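Local coordinates for putative polyphosphate kinase 2 family protein (Arthrobacter aurescens, PDB 3RHF) that probably acts as a polyphosphate kinase, transferring phosphate between polyphosphate and nucleotides, at residues R56-L60 with Q258-L262; E62-E67 with L268-P273; Q81-G87 with M185-S189. All coordinates share one frame; numbering follows the deposited sequence.

Contact 1 (R56-L60 with Q258-L262); sequences RLAEL and QQLLL
R56 meets L262 low on its side chain: its CB lies 3.7 Å from L262 CD2. From CG to NE the chain is extended and carries the guanidinium out to a water, to which NH1 donates (2.9 Å) and which also accepts from Q259 NE2 at 2.7 Å. Arginine suits a place that is greasy at its root and wet at its end; E11 pairs with NH2 in a salt bridge, and Q53 bonds to Q259 OE1. L57, one residue on, lies at the middle of the contact and is buried. With CG anti to the backbone N (chi1 -171°), its two methyls spread toward the other helix: CD1 touches L261 CB at 4.1 Å, while CD2 rests on the aliphatic CG of Q258, the two side chains crossing at about a right angle. Q258 can lie buried because its amide is paired, OE1 with H94 and NE2 with D54. L262 answers L57 by pressing CD2 to 3.3 Å from L57 N, against the helix backbone itself. L60 CD1, a turn after R56, lies 3.9 Å from L262 CD2, so one methyl is shared by three residues. The helix segments run at 30° to each other, 10.4 Å apart at the axes. Both L57 and L261 also touch V95, so helices 43-69 and 250-266 pack with helix 88-98, and L261 also reaches L76 and L78 of strand 75-82.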
ATOM      1  N   ARG A  56     -10.570 -12.943  -1.204  1.00 28.80           N
ATOM      2  CA  ARG A  56     -11.790 -12.397  -1.789  1.00 28.17           C
ATOM      3  C   ARG A  56     -11.685 -10.902  -2.168  1.00 27.27           C
ATOM      4  O   ARG A  56     -12.140 -10.496  -3.254  1.00 26.36           O
ATOM      5  CB  ARG A  56     -12.947 -12.582  -0.841  1.00 28.30           C
ATOM      6  CG  ARG A  56     -13.322 -14.039  -0.622  1.00 32.60           C
ATOM      7  CD  ARG A  56     -14.419 -14.099   0.408  1.00 36.17           C
ATOM      8  NE  ARG A  56     -14.485 -15.410   0.995  1.00 41.58           N
ATOM      9  CZ  ARG A  56     -15.157 -15.727   2.093  1.00 42.28           C
ATOM     10  NH1 ARG A  56     -15.871 -14.820   2.755  1.00 40.23           N
ATOM     11  NH2 ARG A  56     -15.119 -16.982   2.514  1.00 44.61           N
ATOM     12  N   LEU A  57     -11.119 -10.099  -1.250  1.00 25.72           N
ATOM     13  CA  LEU A  57     -10.946  -8.681  -1.444  1.00 24.94           C
ATOM     14  C   LEU A  57      -9.985  -8.415  -2.618  1.00 24.91           C
ATOM     15  O   LEU A  57     -10.279  -7.590  -3.454  1.00 23.55           O
ATOM     16  CB  LEU A  57     -10.439  -8.043  -0.155  1.00 24.51           C
ATOM     17  CG  LEU A  57     -10.380  -6.513  -0.050  1.00 27.08           C
ATOM     18  CD1 LEU A  57     -11.748  -5.922  -0.194  1.00 29.21           C
ATOM     19  CD2 LEU A  57      -9.765  -5.986   1.306  1.00 27.15           C
ATOM     20  N   ALA A  58      -8.871  -9.149  -2.690  1.00 25.09           N
ATOM     21  CA  ALA A  58      -7.928  -9.022  -3.811  1.00 25.90           C
ATOM     22  C   ALA A  58      -8.649  -9.252  -5.158  1.00 25.97           C
ATOM     23  O   ALA A  58      -8.505  -8.497  -6.084  1.00 25.31           O
ATOM     24  CB  ALA A  58      -6.749  -9.974  -3.651  1.00 25.47           C
ATOM     25  N   GLU A  59      -9.474 -10.273  -5.240  1.00 27.51           N
ATOM     26  CA  GLU A  59     -10.202 -10.511  -6.464  1.00 28.98           C
ATOM     27  C   GLU A  59     -11.165  -9.373  -6.729  1.00 27.23           C
ATOM     28  O   GLU A  59     -11.222  -8.872  -7.820  1.00 26.78           O
ATOM     29  CB  GLU A  59     -10.924 -11.855  -6.461  1.00 30.75           C
ATOM     30  CG  GLU A  59     -11.863 -12.021  -7.643  1.00 36.76           C
ATOM     31  CD  GLU A  59     -12.326 -13.470  -7.935  1.00 47.04           C
ATOM     32  OE1 GLU A  59     -12.173 -14.382  -7.078  1.00 54.26           O
ATOM     33  OE2 GLU A  59     -12.864 -13.702  -9.057  1.00 55.32           O
ATOM     34  N   LEU A  60     -11.934  -8.954  -5.749  1.00 26.33           N
ATOM     35  CA  LEU A  60     -12.982  -8.000  -6.045  1.00 26.35           C
ATOM     36  C   LEU A  60     -12.461  -6.564  -6.301  1.00 26.13           C
ATOM     37  O   LEU A  60     -13.061  -5.810  -7.028  1.00 26.21           O
ATOM     38  CB  LEU A  60     -14.006  -7.992  -4.944  1.00 26.92           C
ATOM     39  CG  LEU A  60     -15.081  -9.062  -4.916  1.00 27.51           C
ATOM     40  CD1 LEU A  60     -15.708  -8.952  -3.580  1.00 25.74           C
ATOM     41  CD2 LEU A  60     -16.077  -8.823  -6.009  1.00 26.57           C
ATOM     42  N   GLN A 258     -13.419  -5.700   7.033  1.00 23.54           N
ATOM     43  CA  GLN A 258     -13.285  -6.381   5.741  1.00 24.23           C
ATOM     44  C   GLN A 258     -14.590  -6.863   5.143  1.00 23.09           C
ATOM     45  O   GLN A 258     -14.794  -6.726   3.931  1.00 22.56           O
ATOM     46  CB  GLN A 258     -12.180  -7.471   5.710  1.00 25.12           C
ATOM     47  CG  GLN A 258     -10.924  -6.820   5.160  1.00 28.38           C
ATOM     48  CD  GLN A 258      -9.706  -7.691   5.059  1.00 34.90           C
ATOM     49  OE1 GLN A 258      -8.632  -7.308   5.538  1.00 36.17           O
ATOM     50  NE2 GLN A 258      -9.830  -8.839   4.373  1.00 39.85           N
ATOM     51  N   GLN A 259     -15.498  -7.374   5.962  1.00 22.95           N
ATOM     52  CA  GLN A 259     -16.754  -7.920   5.401  1.00 23.12           C
ATOM     53  C   GLN A 259     -17.606  -6.797   4.903  1.00 22.81           C
ATOM     54  O   GLN A 259     -18.317  -6.945   3.924  1.00 24.54           O
ATOM     55  CB  GLN A 259     -17.524  -8.788   6.396  1.00 23.74           C
ATOM     56  CG  GLN A 259     -18.540  -9.740   5.763  1.00 22.94           C
ATOM     57  CD  GLN A 259     -17.906 -10.787   4.876  1.00 24.02           C
ATOM     58  OE1 GLN A 259     -16.993 -11.514   5.271  1.00 26.13           O
ATOM     59  NE2 GLN A 259     -18.392 -10.879   3.663  1.00 22.08           N
ATOM     60  N   LEU A 260     -17.488  -5.639   5.523  1.00 23.21           N
ATOM     61  CA  LEU A 260     -18.218  -4.438   5.059  1.00 23.12           C
ATOM     62  C   LEU A 260     -17.803  -4.020   3.662  1.00 21.65           C
ATOM     63  O   LEU A 260     -18.653  -3.719   2.809  1.00 20.19           O
ATOM     64  CB  LEU A 260     -17.990  -3.274   6.027  1.00 23.37           C
ATOM     65  CG  LEU A 260     -18.917  -3.205   7.245  1.00 25.89           C
ATOM     66  CD1 LEU A 260     -18.452  -2.066   8.113  1.00 23.82           C
ATOM     67  CD2 LEU A 260     -20.416  -3.023   6.905  1.00 23.96           C
ATOM     68  N   LEU A 261     -16.484  -3.993   3.473  1.00 22.92           N
ATOM     69  CA  LEU A 261     -15.866  -3.798   2.170  1.00 23.14           C
ATOM     70  C   LEU A 261     -16.315  -4.784   1.137  1.00 22.65           C
ATOM     71  O   LEU A 261     -16.682  -4.387   0.051  1.00 21.94           O
ATOM     72  CB  LEU A 261     -14.371  -3.940   2.288  1.00 24.19           C
ATOM     73  CG  LEU A 261     -13.521  -2.717   2.117  1.00 28.49           C
ATOM     74  CD1 LEU A 261     -14.161  -1.442   2.697  1.00 32.50           C
ATOM     75  CD2 LEU A 261     -12.201  -3.002   2.795  1.00 30.21           C
ATOM     76  N   LEU A 262     -16.251  -6.074   1.466  1.00 23.84           N
ATOM     77  CA  LEU A 262     -16.628  -7.137   0.484  1.00 25.49           C
ATOM     78  C   LEU A 262     -18.099  -7.067   0.096  1.00 26.48           C
ATOM     79  O   LEU A 262     -18.429  -7.296  -1.057  1.00 26.56           O
ATOM     80  CB  LEU A 262     -16.313  -8.564   0.986  1.00 25.35           C
ATOM     81  CG  LEU A 262     -14.819  -8.803   1.235  1.00 26.27           C
ATOM     82  CD1 LEU A 262     -14.585  -9.921   2.285  1.00 27.43           C
ATOM     83  CD2 LEU A 262     -14.051  -9.123  -0.033  1.00 22.22           C
TER
HETATM   84  O   HOH W   1     -17.418 -12.557   1.784  1.00 30.87           O

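Contact 2 (E62-E67 with L268-P273); sequences EKLFAE and LQLDWP
K63 and W272 mark the nearest backbone approach, 5.8 Å between their CA atoms, where the chain leaving helix 250-266 turns at Q269 (positive phi, 59°) and crosses the 62-67 segment of helix 43-69 in extended form. In this α/β/α P-loop fold the crossing ties the end of helix 43-69 to the chain that follows the last helix flanking the sheet. A CH-pi contact dominates it: the extended K63 chain lies across one face of the W272 indole, CG 3.4 Å from the centroid of the six-membered ring and almost on its normal. A long aliphatic lysine suits this role, its NZ passing on toward D271 OD1, 4.0 Å away, too far for a salt bridge. E62 CG lies at the edge of the indole, and W208 of the second subunit meets the ring with its plane nearly parallel, placing the contact at the dimer interface. L270 tucks CD1 against L64 CB at 3.8 Å, and the small A66 lets P273 CD come to 3.6 Å from its CB. E67 is bent at chi2 (-114°), which turns its carboxylate to the backbone of D271: D271 N donates to E67 OE2 at 3.1 Å, nearly straight, from above the carboxylate plane.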
ATOM      1  N   GLU A  62      -9.560  -6.056  -7.782  1.00 28.16           N
ATOM      2  CA  GLU A  62      -8.944  -6.166  -9.069  1.00 28.93           C
ATOM      3  C   GLU A  62      -9.988  -6.044 -10.141  1.00 27.21           C
ATOM      4  O   GLU A  62      -9.722  -5.435 -11.144  1.00 26.64           O
ATOM      5  CB  GLU A  62      -8.186  -7.461  -9.217  1.00 30.55           C
ATOM      6  CG  GLU A  62      -7.511  -7.568 -10.583  1.00 38.24           C
ATOM      7  CD  GLU A  62      -6.473  -8.724 -10.717  1.00 48.64           C
ATOM      8  OE1 GLU A  62      -5.293  -8.505 -10.295  1.00 55.10           O
ATOM      9  OE2 GLU A  62      -6.816  -9.802 -11.298  1.00 53.28           O
ATOM     10  N   LYS A  63     -11.181  -6.564  -9.909  1.00 26.45           N
ATOM     11  CA  LYS A  63     -12.289  -6.352 -10.823  1.00 26.67           C
ATOM     12  C   LYS A  63     -12.764  -4.928 -10.881  1.00 25.81           C
ATOM     13  O   LYS A  63     -12.945  -4.392 -11.957  1.00 25.69           O
ATOM     14  CB  LYS A  63     -13.461  -7.222 -10.476  1.00 28.08           C
ATOM     15  CG  LYS A  63     -13.252  -8.695 -10.771  1.00 30.33           C
ATOM     16  CD  LYS A  63     -14.554  -9.456 -10.489  1.00 32.88           C
ATOM     17  CE  LYS A  63     -14.396 -10.974 -10.587  1.00 35.92           C
ATOM     18  NZ  LYS A  63     -15.616 -11.685 -10.114  1.00 38.43           N
ATOM     19  N   LEU A  64     -12.974  -4.296  -9.733  1.00 26.21           N
ATOM     20  CA  LEU A  64     -13.264  -2.841  -9.715  1.00 25.18           C
ATOM     21  C   LEU A  64     -12.310  -2.090 -10.621  1.00 23.88           C
ATOM     22  O   LEU A  64     -12.702  -1.328 -11.474  1.00 23.00           O
ATOM     23  CB  LEU A  64     -13.160  -2.257  -8.281  1.00 25.35           C
ATOM     24  CG  LEU A  64     -13.652  -0.799  -8.075  1.00 23.07           C
ATOM     25  CD1 LEU A  64     -15.122  -0.718  -8.271  1.00 22.48           C
ATOM     26  CD2 LEU A  64     -13.340  -0.313  -6.680  1.00 22.08           C
ATOM     27  N   PHE A  65     -11.029  -2.325 -10.416  1.00 24.62           N
ATOM     28  CA  PHE A  65      -9.976  -1.696 -11.211  1.00 24.51           C
ATOM     29  C   PHE A  65     -10.082  -1.981 -12.712  1.00 24.90           C
ATOM     30  O   PHE A  65      -9.995  -1.102 -13.517  1.00 23.54           O
ATOM     31  CB  PHE A  65      -8.635  -2.180 -10.708  1.00 25.00           C
ATOM     32  CG  PHE A  65      -7.481  -1.424 -11.263  1.00 24.70           C
ATOM     33  CD1 PHE A  65      -7.092  -0.242 -10.712  1.00 25.22           C
ATOM     34  CD2 PHE A  65      -6.833  -1.873 -12.364  1.00 25.02           C
ATOM     35  CE1 PHE A  65      -6.025   0.479 -11.253  1.00 26.32           C
ATOM     36  CE2 PHE A  65      -5.771  -1.160 -12.902  1.00 28.04           C
ATOM     37  CZ  PHE A  65      -5.362   0.006 -12.338  1.00 25.19           C
ATOM     38  N   ALA A  66     -10.274  -3.240 -13.068  1.00 27.04           N
ATOM     39  CA  ALA A  66     -10.312  -3.670 -14.466  1.00 27.50           C
ATOM     40  C   ALA A  66     -11.476  -2.983 -15.112  1.00 28.71           C
ATOM     41  O   ALA A  66     -11.355  -2.461 -16.227  1.00 28.33           O
ATOM     42  CB  ALA A  66     -10.458  -5.170 -14.573  1.00 27.21           C
ATOM     43  N   GLU A  67     -12.599  -2.966 -14.403  1.00 29.99           N
ATOM     44  CA  GLU A  67     -13.801  -2.307 -14.911  1.00 31.76           C
ATOM     45  C   GLU A  67     -13.542  -0.831 -15.104  1.00 31.77           C
ATOM     46  O   GLU A  67     -13.924  -0.248 -16.121  1.00 32.78           O
ATOM     47  CB  GLU A  67     -14.982  -2.491 -13.964  1.00 32.33           C
ATOM     48  CG  GLU A  67     -15.485  -3.908 -13.859  1.00 37.27           C
ATOM     49  CD  GLU A  67     -16.893  -4.103 -14.411  1.00 43.49           C
ATOM     50  OE1 GLU A  67     -17.160  -3.637 -15.529  1.00 48.69           O
ATOM     51  OE2 GLU A  67     -17.724  -4.756 -13.746  1.00 45.18           O
ATOM     52  N   LEU A 268     -21.831  -4.196  -6.104  1.00 36.06           N
ATOM     53  CA  LEU A 268     -21.604  -3.449  -7.340  1.00 35.94           C
ATOM     54  C   LEU A 268     -21.730  -4.267  -8.631  1.00 36.01           C
ATOM     55  O   LEU A 268     -21.683  -3.685  -9.673  1.00 36.23           O
ATOM     56  CB  LEU A 268     -20.270  -2.751  -7.279  1.00 34.85           C
ATOM     57  CG  LEU A 268     -20.185  -1.682  -6.192  1.00 35.00           C
ATOM     58  CD1 LEU A 268     -18.770  -1.185  -6.084  1.00 30.79           C
ATOM     59  CD2 LEU A 268     -21.137  -0.548  -6.507  1.00 36.09           C
ATOM     60  N   GLN A 269     -21.909  -5.591  -8.552  1.00 36.47           N
ATOM     61  CA  GLN A 269     -22.115  -6.455  -9.723  1.00 37.63           C
ATOM     62  C   GLN A 269     -20.926  -6.345 -10.686  1.00 35.66           C
ATOM     63  O   GLN A 269     -21.091  -6.191 -11.884  1.00 34.25           O
ATOM     64  CB  GLN A 269     -23.382  -6.093 -10.495  1.00 40.83           C
ATOM     65  CG  GLN A 269     -24.618  -5.628  -9.704  1.00 46.70           C
ATOM     66  CD  GLN A 269     -25.813  -6.569  -9.874  1.00 54.83           C
ATOM     67  OE1 GLN A 269     -25.969  -7.536  -9.122  1.00 60.41           O
ATOM     68  NE2 GLN A 269     -26.653  -6.289 -10.867  1.00 57.25           N
ATOM     69  N   LEU A 270     -19.734  -6.425 -10.121  1.00 34.36           N
ATOM     70  CA  LEU A 270     -18.484  -6.370 -10.861  1.00 33.54           C
ATOM     71  C   LEU A 270     -18.236  -7.742 -11.528  1.00 33.67           C
ATOM     72  O   LEU A 270     -18.528  -8.773 -10.970  1.00 32.73           O
ATOM     73  CB  LEU A 270     -17.304  -5.993  -9.915  1.00 32.14           C
ATOM     74  CG  LEU A 270     -17.421  -4.712  -9.052  1.00 31.38           C
ATOM     75  CD1 LEU A 270     -16.202  -4.448  -8.142  1.00 27.07           C
ATOM     76  CD2 LEU A 270     -17.679  -3.495  -9.953  1.00 27.80           C
ATOM     77  N   ASP A 271     -17.755  -7.706 -12.758  1.00 34.35           N
ATOM     78  CA  ASP A 271     -17.193  -8.855 -13.401  1.00 35.00           C
ATOM     79  C   ASP A 271     -16.061  -8.375 -14.260  1.00 33.20           C
ATOM     80  O   ASP A 271     -15.923  -7.199 -14.513  1.00 34.03           O
ATOM     81  CB  ASP A 271     -18.206  -9.609 -14.292  1.00 37.33           C
ATOM     82  CG  ASP A 271     -17.844 -11.140 -14.443  1.00 41.63           C
ATOM     83  OD1 ASP A 271     -16.750 -11.592 -13.969  1.00 43.75           O
ATOM     84  OD2 ASP A 271     -18.647 -11.890 -15.043  1.00 46.49           O
ATOM     85  N   TRP A 272     -15.279  -9.316 -14.725  1.00 31.81           N
ATOM     86  CA  TRP A 272     -14.164  -9.044 -15.584  1.00 30.81           C
ATOM     87  C   TRP A 272     -14.632  -8.538 -16.918  1.00 30.24           C
ATOM     88  O   TRP A 272     -15.562  -9.091 -17.506  1.00 29.30           O
ATOM     89  CB  TRP A 272     -13.374 -10.331 -15.831  1.00 30.96           C
ATOM     90  CG  TRP A 272     -12.898 -10.976 -14.574  1.00 31.09           C
ATOM     91  CD1 TRP A 272     -13.320 -12.148 -14.054  1.00 30.10           C
ATOM     92  CD2 TRP A 272     -11.893 -10.475 -13.691  1.00 26.61           C
ATOM     93  NE1 TRP A 272     -12.633 -12.418 -12.905  1.00 29.56           N
ATOM     94  CE2 TRP A 272     -11.742 -11.411 -12.670  1.00 26.21           C
ATOM     95  CE3 TRP A 272     -11.091  -9.337 -13.689  1.00 26.67           C
ATOM     96  CZ2 TRP A 272     -10.846 -11.242 -11.638  1.00 25.75           C
ATOM     97  CZ3 TRP A 272     -10.207  -9.157 -12.659  1.00 26.04           C
ATOM     98  CH2 TRP A 272     -10.091 -10.102 -11.644  1.00 26.17           C
ATOM     99  N   PRO A 273     -13.956  -7.511 -17.423  1.00 30.00           N
ATOM    100  CA  PRO A 273     -14.252  -7.012 -18.776  1.00 31.19           C
ATOM    101  C   PRO A 273     -13.948  -8.015 -19.880  1.00 31.18           C
ATOM    102  O   PRO A 273     -12.960  -8.750 -19.806  1.00 30.57           O
ATOM    103  CB  PRO A 273     -13.344  -5.780 -18.925  1.00 30.96           C
ATOM    104  CG  PRO A 273     -12.931  -5.443 -17.545  1.00 31.36           C
ATOM    105  CD  PRO A 273     -12.922  -6.723 -16.755  1.00 29.67           C
TER

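Contact 3 (Q81-G87 with M185-S189); sequences QAMDTAG and MLNIS. With PO4 (phosphate ion), chain I.
Q81 O takes one N-H bond, from L186 N at 3.0 Å and nearly in line with the carbonyl, and a weaker CA-H...O contact from M185 CA at 3.2 Å. This is the parallel pairing of strands 75-82 and 179-187 at the point where the first runs into the P-loop. A82 and L186 then set CB against CB, 3.6 Å apart, a fit that suits alanine's small size. From M83 to A86 a type II turn, closed by A86 N to M83 O, bends the loop over I188. CG1 of I188 stands between the backbone N and the carbonyl carbon (chi1 61°), sending CD1 against the turn, to 3.3 Å from T85 CG2 and 3.8 Å from A86 CB. An alanine in place of I188 is likely to open a gap beside T85 and A86, leaving the turn freer to shift. T85 N donates to phosphate O1 and G87 N to O2, each at 2.8 Å; at G87's backbone angles a CB would be jammed against the carbonyl O of A86, so glycine fits. K88 NZ and G89 N complete the grip. Backbone N-H groups converging on one anion, with a lysine beside them, are consistent with a site for a phosphate of nucleotide or polyphosphate.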
ATOM      1  N   GLN A  81     -12.944   6.385  11.241  1.00 28.09           N
ATOM      2  CA  GLN A  81     -12.723   7.262  12.406  1.00 29.47           C
ATOM      3  C   GLN A  81     -12.645   6.421  13.650  1.00 30.48           C
ATOM      4  O   GLN A  81     -13.351   5.394  13.766  1.00 31.82           O
ATOM      5  CB  GLN A  81     -13.882   8.232  12.565  1.00 30.58           C
ATOM      6  CG  GLN A  81     -14.054   9.234  11.414  1.00 30.08           C
ATOM      7  CD  GLN A  81     -13.096  10.361  11.504  1.00 30.50           C
ATOM      8  OE1 GLN A  81     -12.787  10.994  10.515  1.00 37.34           O
ATOM      9  NE2 GLN A  81     -12.602  10.613  12.683  1.00 33.19           N
ATOM     10  N   ALA A  82     -11.797   6.855  14.581  1.00 31.10           N
ATOM     11  CA  ALA A  82     -11.672   6.230  15.885  1.00 31.78           C
ATOM     12  C   ALA A  82     -10.747   7.027  16.790  1.00 32.86           C
ATOM     13  O   ALA A  82      -9.913   7.749  16.311  1.00 33.89           O
ATOM     14  CB  ALA A  82     -11.161   4.818  15.760  1.00 30.72           C
HETATM   15  N   MSE A  83     -10.876   6.841  18.098  1.00 34.12           N
HETATM   16  CA  MSE A  83      -9.949   7.388  19.066  1.00 34.78           C
HETATM   17  C   MSE A  83      -8.587   6.701  18.921  1.00 34.08           C
HETATM   18  O   MSE A  83      -8.507   5.569  18.398  1.00 32.76           O
HETATM   19  CB  MSE A  83     -10.497   7.142  20.484  1.00 36.28           C
HETATM   20  CG  MSE A  83     -11.896   7.698  20.733  1.00 40.08           C
HETATM   21 SE   MSE A  83     -12.028   9.671  20.550  1.00 54.31          SE
HETATM   22  CE  MSE A  83     -10.674  10.190  21.889  1.00 46.94           C
ATOM     23  N   ASP A  84      -7.525   7.362  19.389  1.00 34.04           N
ATOM     24  CA  ASP A  84      -6.186   6.837  19.194  1.00 34.94           C
ATOM     25  C   ASP A  84      -6.089   5.551  19.946  1.00 34.68           C
ATOM     26  O   ASP A  84      -6.757   5.397  20.964  1.00 35.61           O
ATOM     27  CB  ASP A  84      -5.080   7.803  19.648  1.00 36.06           C
ATOM     28  CG  ASP A  84      -4.883   9.004  18.674  1.00 39.67           C
ATOM     29  OD1 ASP A  84      -5.180   8.903  17.456  1.00 42.57           O
ATOM     30  OD2 ASP A  84      -4.424  10.075  19.137  1.00 45.77           O
ATOM     31  N   THR A  85      -5.282   4.603  19.447  1.00 33.59           N
ATOM     32  CA  THR A  85      -5.196   3.300  20.080  1.00 32.42           C
ATOM     33  C   THR A  85      -6.261   2.333  19.548  1.00 31.82           C
ATOM     34  O   THR A  85      -6.089   1.119  19.647  1.00 32.80           O
ATOM     35  CB  THR A  85      -5.297   3.525  21.639  1.00 33.42           C
ATOM     36  OG1 THR A  85      -3.996   3.366  22.218  1.00 36.69           O
ATOM     37  CG2 THR A  85      -6.301   2.672  22.277  1.00 28.77           C
ATOM     38  N   ALA A  86      -7.356   2.835  18.973  1.00 31.00           N
ATOM     39  CA  ALA A  86      -8.496   1.956  18.565  1.00 30.73           C
ATOM     40  C   ALA A  86      -8.150   1.018  17.395  1.00 30.83           C
ATOM     41  O   ALA A  86      -8.914   0.107  17.064  1.00 30.35           O
ATOM     42  CB  ALA A  86      -9.691   2.768  18.206  1.00 30.03           C
ATOM     43  N   GLY A  87      -7.015   1.277  16.742  1.00 30.90           N
ATOM     44  CA  GLY A  87      -6.526   0.423  15.675  1.00 30.81           C
ATOM     45  C   GLY A  87      -6.863   0.808  14.242  1.00 29.84           C
ATOM     46  O   GLY A  87      -6.956  -0.080  13.400  1.00 29.01           O
HETATM   47  N   MSE A 185     -16.799   3.470  12.189  1.00 28.84           N
HETATM   48  CA  MSE A 185     -16.226   3.991  13.444  1.00 29.44           C
HETATM   49  C   MSE A 185     -15.807   2.835  14.312  1.00 28.94           C
HETATM   50  O   MSE A 185     -16.607   1.972  14.659  1.00 29.00           O
HETATM   51  CB  MSE A 185     -17.193   4.887  14.165  1.00 30.63           C
HETATM   52  CG  MSE A 185     -16.528   5.635  15.354  1.00 36.05           C
HETATM   53 SE   MSE A 185     -17.251   5.008  17.092  1.00 49.53          SE
HETATM   54  CE  MSE A 185     -16.320   6.303  18.315  1.00 39.99           C
ATOM     55  N   LEU A 186     -14.532   2.801  14.638  1.00 28.31           N
ATOM     56  CA  LEU A 186     -14.017   1.774  15.537  1.00 28.42           C
ATOM     57  C   LEU A 186     -14.179   2.212  16.987  1.00 29.04           C
ATOM     58  O   LEU A 186     -13.550   3.165  17.411  1.00 30.50           O
ATOM     59  CB  LEU A 186     -12.522   1.506  15.272  1.00 27.65           C
ATOM     60  CG  LEU A 186     -12.134   1.142  13.865  1.00 26.06           C
ATOM     61  CD1 LEU A 186     -10.646   1.024  13.872  1.00 27.08           C
ATOM     62  CD2 LEU A 186     -12.840  -0.139  13.452  1.00 26.09           C
ATOM     63  N   ASN A 187     -14.975   1.479  17.748  1.00 29.71           N
ATOM     64  CA  ASN A 187     -15.380   1.896  19.078  1.00 30.82           C
ATOM     65  C   ASN A 187     -14.672   1.028  20.158  1.00 31.26           C
ATOM     66  O   ASN A 187     -14.866  -0.199  20.270  1.00 30.72           O
ATOM     67  CB  ASN A 187     -16.898   1.782  19.132  1.00 31.86           C
ATOM     68  CG  ASN A 187     -17.502   2.280  20.414  1.00 34.74           C
ATOM     69  OD1 ASN A 187     -17.197   3.376  20.905  1.00 38.07           O
ATOM     70  ND2 ASN A 187     -18.442   1.520  20.919  1.00 36.75           N
ATOM     71  N   ILE A 188     -13.810   1.660  20.929  1.00 31.22           N
ATOM     72  CA  ILE A 188     -13.236   0.985  22.087  1.00 31.77           C
ATOM     73  C   ILE A 188     -13.710   1.691  23.326  1.00 32.76           C
ATOM     74  O   ILE A 188     -14.076   2.879  23.279  1.00 32.91           O
ATOM     75  CB  ILE A 188     -11.700   0.908  22.053  1.00 31.27           C
ATOM     76  CG1 ILE A 188     -11.063   2.317  22.040  1.00 31.24           C
ATOM     77  CG2 ILE A 188     -11.266   0.035  20.845  1.00 28.89           C
ATOM     78  CD1 ILE A 188      -9.535   2.326  22.021  1.00 30.23           C
ATOM     79  N   SER A 189     -13.736   0.943  24.422  1.00 33.34           N
ATOM     80  CA  SER A 189     -14.104   1.486  25.730  1.00 34.65           C
ATOM     81  C   SER A 189     -12.990   2.364  26.278  1.00 34.66           C
ATOM     82  O   SER A 189     -11.816   2.176  25.939  1.00 33.26           O
ATOM     83  CB  SER A 189     -14.387   0.362  26.709  1.00 35.21           C
ATOM     84  OG  SER A 189     -13.194  -0.297  27.041  1.00 35.49           O
TER
HETATM   85  P   PO4 I 288      -5.004   4.162  16.016  1.00 44.76           P
HETATM   86  O1  PO4 I 288      -4.270   5.244  16.881  1.00 39.20           O
HETATM   87  O2  PO4 I 288      -4.641   2.767  16.718  1.00 36.28           O
HETATM   88  O3  PO4 I 288      -6.554   4.347  15.946  1.00 33.28           O
HETATM   89  O4  PO4 I 288      -4.452   4.248  14.557  1.00 40.74           O

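How the contacts relate
Contacts 1 and 2 follow one another along helix 43-69: their centres are 12 Å apart and they touch directly, L60 O lying 3.6 Å from L270 CD1. Together they fasten helix 250-266 and the chain after it to the first long helix, and contact 2 carries that assembly out to the second subunit. Contact 3 lies across the chain's centre, at the strand ends where the phosphate sits. Its centre is about 22 Å from that of contact 1 and 32 Å from that of contact 2, neither of which touches it. In sequence contact 3 is nested inside the loops that both others close, so they join parts that flank it in sequence.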